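PDB 5EK8: lipoxygenase from Cyanothece sp., which probably inserts molecular oxygen into polyunsaturated fatty acids as a 9R-lipoxygenase, using a non-heme iron. Local coordinates for residues Asp280-Asp285 against Cys428-Ala433; Glu358-Ala363 against Pro422-Met427. All blocks are in the same frame, centred on the assembly; numbering follows the deposited sequence.

Interaction 1: Asp280-Asp285 against Cys428-Ala433. With NA (sodium ion), chain C.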
loop_
_atom_site.group_PDB
_atom_site.type_symbol
_atom_site.label_atom_id
_atom_site.label_comp_id
_atom_site.label_asym_id
_atom_site.label_seq_id
_atom_site.Cartn_x
_atom_site.Cartn_y
_atom_site.Cartn_z
ATOM N N ASP A 280 -3.278 24.769 7.889
ATOM C CA ASP A 280 -2.522 26.010 7.705
ATOM C C ASP A 280 -1.233 25.796 6.908
ATOM O O ASP A 280 -0.719 26.723 6.274
ATOM C CB ASP A 280 -2.191 26.641 9.057
ATOM C CG ASP A 280 -3.425 27.066 9.819
ATOM O OD1 ASP A 280 -3.361 27.152 11.063
ATOM O OD2 ASP A 280 -4.466 27.305 9.174
ATOM N N ASN A 281 -0.736 24.562 6.930
ATOM C CA ASN A 281 0.508 24.192 6.264
ATOM C C ASN A 281 0.396 23.964 4.753
ATOM O O ASN A 281 1.408 23.825 4.066
ATOM C CB ASN A 281 1.061 22.921 6.904
ATOM C CG ASN A 281 2.475 23.082 7.390
ATOM O OD1 ASN A 281 2.900 24.176 7.767
ATOM N ND2 ASN A 281 3.222 21.988 7.384
ATOM N N TYR A 282 -0.828 23.915 4.235
ATOM C CA TYR A 282 -1.044 23.390 2.887
ATOM C C TYR A 282 -1.740 24.346 1.925
ATOM O O TYR A 282 -2.503 25.226 2.329
ATOM C CB TYR A 282 -1.831 22.085 2.981
ATOM C CG TYR A 282 -1.259 21.172 4.035
ATOM C CD1 TYR A 282 -0.034 20.546 3.842
ATOM C CD2 TYR A 282 -1.922 20.956 5.236
ATOM C CE1 TYR A 282 0.513 19.721 4.806
ATOM C CE2 TYR A 282 -1.386 20.123 6.211
ATOM C CZ TYR A 282 -0.165 19.512 5.989
ATOM O OH TYR A 282 0.379 18.688 6.948
ATOM N N GLU A 283 -1.449 24.163 0.642
ATOM C CA GLU A 283 -2.018 24.995 -0.406
ATOM C C GLU A 283 -3.424 24.533 -0.798
ATOM O O GLU A 283 -3.618 23.405 -1.251
ATOM C CB GLU A 283 -1.103 24.993 -1.631
ATOM C CG GLU A 283 -1.462 26.032 -2.670
ATOM C CD GLU A 283 -0.662 25.879 -3.947
ATOM O OE1 GLU A 283 0.038 24.854 -4.093
ATOM O OE2 GLU A 283 -0.736 26.784 -4.805
ATOM N N LYS A 284 -4.400 25.415 -0.609
ATOM C CA LYS A 284 -5.776 25.150 -1.008
ATOM C C LYS A 284 -5.909 25.317 -2.514
ATOM O O LYS A 284 -5.273 26.200 -3.091
ATOM C CB LYS A 284 -6.742 26.093 -0.284
ATOM C CG LYS A 284 -8.203 25.729 -0.451
ATOM C CD LYS A 284 -9.112 26.590 0.409
ATOM C CE LYS A 284 -9.220 27.999 -0.134
ATOM N NZ LYS A 284 -9.763 28.032 -1.514
ATOM N N ASP A 285 -6.726 24.475 -3.151
ATOM C CA ASP A 285 -7.038 24.674 -4.564
ATOM C C ASP A 285 -8.080 25.779 -4.673
ATOM O O ASP A 285 -8.560 26.285 -3.661
ATOM C CB ASP A 285 -7.513 23.372 -5.247
ATOM C CG ASP A 285 -8.854 22.846 -4.710
ATOM O OD1 ASP A 285 -8.888 21.677 -4.267
ATOM O OD2 ASP A 285 -9.877 23.562 -4.768
ATOM N N CYS A 428 1.827 13.858 2.520
ATOM C CA CYS A 428 2.434 12.536 2.417
ATOM C C CYS A 428 3.890 12.506 2.866
ATOM O O CYS A 428 4.259 11.707 3.731
ATOM C CB CYS A 428 2.322 12.024 0.986
ATOM S SG CYS A 428 0.623 11.693 0.496
ATOM N N THR A 429 4.708 13.375 2.277
ATOM C CA THR A 429 6.126 13.464 2.618
ATOM C C THR A 429 6.314 13.781 4.098
ATOM O O THR A 429 7.167 13.178 4.766
ATOM C CB THR A 429 6.861 14.533 1.771
ATOM O OG1 THR A 429 6.225 15.809 1.927
ATOM C CG2 THR A 429 6.868 14.146 0.301
ATOM N N GLU A 430 5.512 14.720 4.602
ATOM C CA GLU A 430 5.520 15.051 6.026
ATOM C C GLU A 430 5.398 13.807 6.900
ATOM O O GLU A 430 6.283 13.535 7.716
ATOM C CB GLU A 430 4.396 16.029 6.377
ATOM C CG GLU A 430 4.783 17.493 6.252
ATOM C CD GLU A 430 3.599 18.428 6.423
ATOM O OE1 GLU A 430 2.524 17.958 6.850
ATOM O OE2 GLU A 430 3.740 19.635 6.127
ATOM N N VAL A 431 4.321 13.039 6.741
ATOM C CA VAL A 431 4.144 11.920 7.673
ATOM C C VAL A 431 5.085 10.735 7.397
ATOM O O VAL A 431 5.512 10.057 8.334
ATOM C CB VAL A 431 2.692 11.416 7.694
ATOM C CG1 VAL A 431 1.802 12.449 8.358
ATOM C CG2 VAL A 431 2.203 11.092 6.288
ATOM N N VAL A 432 5.426 10.490 6.131
ATOM C CA VAL A 432 6.268 9.335 5.809
ATOM C C VAL A 432 7.698 9.594 6.292
ATOM O O VAL A 432 8.439 8.660 6.606
ATOM C CB VAL A 432 6.245 9.001 4.288
ATOM C CG1 VAL A 432 7.263 7.919 3.945
ATOM C CG2 VAL A 432 4.850 8.545 3.864
ATOM N N ALA A 433 8.071 10.866 6.401
ATOM C CA ALA A 433 9.386 11.209 6.938
ATOM C C ALA A 433 9.529 10.878 8.430
ATOM O O ALA A 433 10.597 11.082 9.006
ATOM C CB ALA A 433 9.683 12.678 6.701
HETATM NA NA NA C . -7.872 19.781 -5.623
#
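N281 and E430 meet through a single polar contact: amide nitrogen ND2 of N281 donates to OE2 of E430 across 2.7 Å, but with an N-H...O angle of only 128° the bond is weak. The amide and carboxylate planes stand 42° apart, so the two groups meet obliquely. Beyond CG the E430 chain is extended (chi2 172°), which carries its carboxylate from helix 421-432 across to the loop. Q426, one turn earlier on that helix, is the stronger partner of E430: its NE2 bonds OE2 and also the carbonyl of N281. Within the loop itself, K284 NZ donates to D285 O at 3.0 Å.

Packing round the Y282 ring is the second element. N281 CB sits 3.6 Å above the ring plane, over the centre. The model puts E430 OE1 at the edge of the ring, near its hydroxyl end, too close to be trusted in detail. The Y282 hydroxyl has a hydrogen bond with the backbone N of I505.

Metal binding makes up the third element, further along the loop. D285 OD1 binds sodium at 2.5 Å, joined by the carbonyl oxygens of V414, G417 and L419. The loop between strands 272-277 and 291-300 is thus joined to helix 421-432 through E430 and Q426, and to a sodium site formed largely by main-chain carbonyls.

Interaction 2: Glu358-Ala363 against Pro422-Met427. With FE2 (Fe (II) ion), chain B.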
loop_
_atom_site.group_PDB
_atom_site.type_symbol
_atom_site.label_atom_id
_atom_site.label_comp_id
_atom_site.label_asym_id
_atom_site.label_seq_id
_atom_site.Cartn_x
_atom_site.Cartn_y
_atom_site.Cartn_z
ATOM N N GLU A 358 -3.736 8.192 6.427
ATOM C CA GLU A 358 -4.022 6.851 6.943
ATOM C C GLU A 358 -3.956 5.773 5.868
ATOM O O GLU A 358 -3.469 4.666 6.101
ATOM C CB GLU A 358 -5.400 6.827 7.604
ATOM C CG GLU A 358 -5.570 7.865 8.689
ATOM C CD GLU A 358 -4.443 7.821 9.692
ATOM O OE1 GLU A 358 -3.792 8.870 9.910
ATOM O OE2 GLU A 358 -4.209 6.731 10.259
ATOM N N HIS A 359 -4.444 6.110 4.685
ATOM C CA HIS A 359 -4.452 5.175 3.582
ATOM C C HIS A 359 -3.194 5.244 2.726
ATOM O O HIS A 359 -2.273 4.443 2.890
ATOM C CB HIS A 359 -5.666 5.426 2.707
ATOM C CG HIS A 359 -6.016 4.272 1.831
ATOM N ND1 HIS A 359 -6.939 4.363 0.816
ATOM C CD2 HIS A 359 -5.565 2.994 1.825
ATOM C CE1 HIS A 359 -7.047 3.187 0.219
ATOM N NE2 HIS A 359 -6.226 2.344 0.815
ATOM N N TYR A 360 -3.176 6.197 1.799
ATOM C CA TYR A 360 -2.116 6.270 0.800
ATOM C C TYR A 360 -0.725 6.403 1.410
ATOM O O TYR A 360 0.201 5.694 1.018
ATOM C CB TYR A 360 -2.364 7.432 -0.158
ATOM C CG TYR A 360 -1.263 7.602 -1.179
ATOM C CD1 TYR A 360 -1.100 6.687 -2.215
ATOM C CD2 TYR A 360 -0.386 8.675 -1.108
ATOM C CE1 TYR A 360 -0.087 6.841 -3.148
ATOM C CE2 TYR A 360 0.622 8.836 -2.030
ATOM C CZ TYR A 360 0.768 7.923 -3.047
ATOM O OH TYR A 360 1.779 8.101 -3.961
ATOM N N ALA A 361 -0.578 7.296 2.377
ATOM C CA ALA A 361 0.731 7.527 2.972
ATOM C C ALA A 361 1.163 6.387 3.890
ATOM O O ALA A 361 2.222 5.789 3.686
ATOM C CB ALA A 361 0.737 8.833 3.732
ATOM N N LYS A 362 0.345 6.096 4.899
ATOM C CA LYS A 362 0.729 5.150 5.948
ATOM C C LYS A 362 0.752 3.701 5.482
ATOM O O LYS A 362 1.569 2.908 5.950
ATOM C CB LYS A 362 -0.204 5.278 7.153
ATOM C CG LYS A 362 0.228 4.424 8.343
ATOM C CD LYS A 362 -0.713 4.570 9.534
ATOM C CE LYS A 362 -0.771 6.004 10.031
ATOM N NZ LYS A 362 -1.556 6.129 11.285
ATOM N N ALA A 363 -0.142 3.346 4.568
ATOM C CA ALA A 363 -0.213 1.962 4.119
ATOM C C ALA A 363 0.618 1.730 2.860
ATOM O O ALA A 363 1.551 0.933 2.872
ATOM C CB ALA A 363 -1.650 1.554 3.886
ATOM N N PRO A 422 0.735 19.791 -4.853
ATOM C CA PRO A 422 1.793 20.040 -3.863
ATOM C C PRO A 422 1.338 19.914 -2.405
ATOM O O PRO A 422 2.118 19.444 -1.579
ATOM C CB PRO A 422 2.220 21.478 -4.170
ATOM C CG PRO A 422 1.985 21.618 -5.625
ATOM C CD PRO A 422 0.740 20.820 -5.915
ATOM N N GLY A 423 0.103 20.305 -2.099
ATOM C CA GLY A 423 -0.414 20.198 -0.745
ATOM C C GLY A 423 -0.550 18.757 -0.288
ATOM O O GLY A 423 -0.029 18.363 0.764
ATOM N N PHE A 424 -1.264 17.972 -1.086
ATOM C CA PHE A 424 -1.464 16.554 -0.816
ATOM C C PHE A 424 -0.127 15.822 -0.659
ATOM O O PHE A 424 0.101 15.058 0.305
ATOM C CB PHE A 424 -2.289 15.922 -1.944
ATOM C CG PHE A 424 -2.362 14.429 -1.867
ATOM C CD1 PHE A 424 -3.308 13.813 -1.068
ATOM C CD2 PHE A 424 -1.464 13.643 -2.573
ATOM C CE1 PHE A 424 -3.363 12.443 -0.981
ATOM C CE2 PHE A 424 -1.513 12.279 -2.487
ATOM C CZ PHE A 424 -2.464 11.672 -1.693
ATOM N N LEU A 425 0.753 16.065 -1.627
ATOM C CA LEU A 425 2.102 15.522 -1.595
ATOM C C LEU A 425 2.793 15.897 -0.296
ATOM O O LEU A 425 3.416 15.059 0.348
ATOM C CB LEU A 425 2.922 16.024 -2.779
ATOM C CG LEU A 425 4.310 15.394 -2.880
ATOM C CD1 LEU A 425 4.181 13.893 -3.111
ATOM C CD2 LEU A 425 5.131 16.072 -3.981
ATOM N N GLN A 426 2.659 17.159 0.095
ATOM C CA GLN A 426 3.313 17.634 1.303
ATOM C C GLN A 426 2.806 16.895 2.537
ATOM O O GLN A 426 3.590 16.590 3.435
ATOM C CB GLN A 426 3.116 19.132 1.475
ATOM C CG GLN A 426 3.795 19.697 2.702
ATOM C CD GLN A 426 3.528 21.170 2.852
ATOM O OE1 GLN A 426 3.612 21.924 1.883
ATOM N NE2 GLN A 426 3.180 21.592 4.064
ATOM N N MET A 427 1.505 16.600 2.579
ATOM C CA MET A 427 0.970 15.782 3.668
ATOM C C MET A 427 1.714 14.457 3.702
ATOM O O MET A 427 2.200 14.002 4.763
ATOM C CB MET A 427 -0.531 15.530 3.503
ATOM C CG MET A 427 -1.413 16.760 3.624
ATOM S SD MET A 427 -3.167 16.363 3.432
ATOM C CE MET A 427 -3.463 15.400 4.913
HETATM FE FE FE2 B . -5.514 0.708 -0.873
#
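Helix 337-377, the long helix that supplies two histidines to the lipoxygenase iron site, packs here against helix 421-432 through Y360 and F424. The closest atoms are Y360 CD2 and F424 CZ, 3.7 Å apart, and F424 CE2 lies 4.0 Å from the same Y360 CD2. The rings meet obliquely, with centroids 5.7 Å apart and planes inclined at 35°. In both residues CG lies opposite the backbone N (chi1 177° for Y360), which sends each ring out toward the other's side chain, and the two cross at about a right angle. Both rings are buried, and the contact is apolar, without a hydrogen bond between the segments.

H359, the neighbour of Y360 in sequence, binds the ferrous ion through NE2 at 2.5 Å. H364, H570 and the terminal carboxylate of I668 also bind it, the histidine-rich, carboxylate-completed site known from lipoxygenases. The turn at 358-363 is a wider, pi-type one, the helical distortion that in this family accompanies the iron-binding histidines. ND1 of H359 donates to E355, one turn earlier; held at both nitrogens, the imidazole would be limited in its rotation.

On this turn K362 NZ forms a salt bridge with E358 OE2 at 2.9 Å, meeting the syn side of the carboxylate 22° out of its plane. A361 turns its CB toward helix 421-432, where its side chain touches those of V431 and V432.

In the fold
From the N terminus, the chain first reaches 280-285, in the loop between strands 272-277 and 291-300. It then runs into helix 337-377, which holds 358-363, and later enters helix 421-432, which holds 422-427 and, up to residue 432, the segment 428-433. Interaction 2 closes a loop of 58 intervening residues, largely helical, nested inside the 142-residue loop closed by interaction 1. Their centres are 7 Å apart, and helix 421-432 serves both. A direct contact joins them: C428 SG packs 3.6 Å from Y360 CD2. This helix therefore bridges the inter-strand loop and the iron-binding helix.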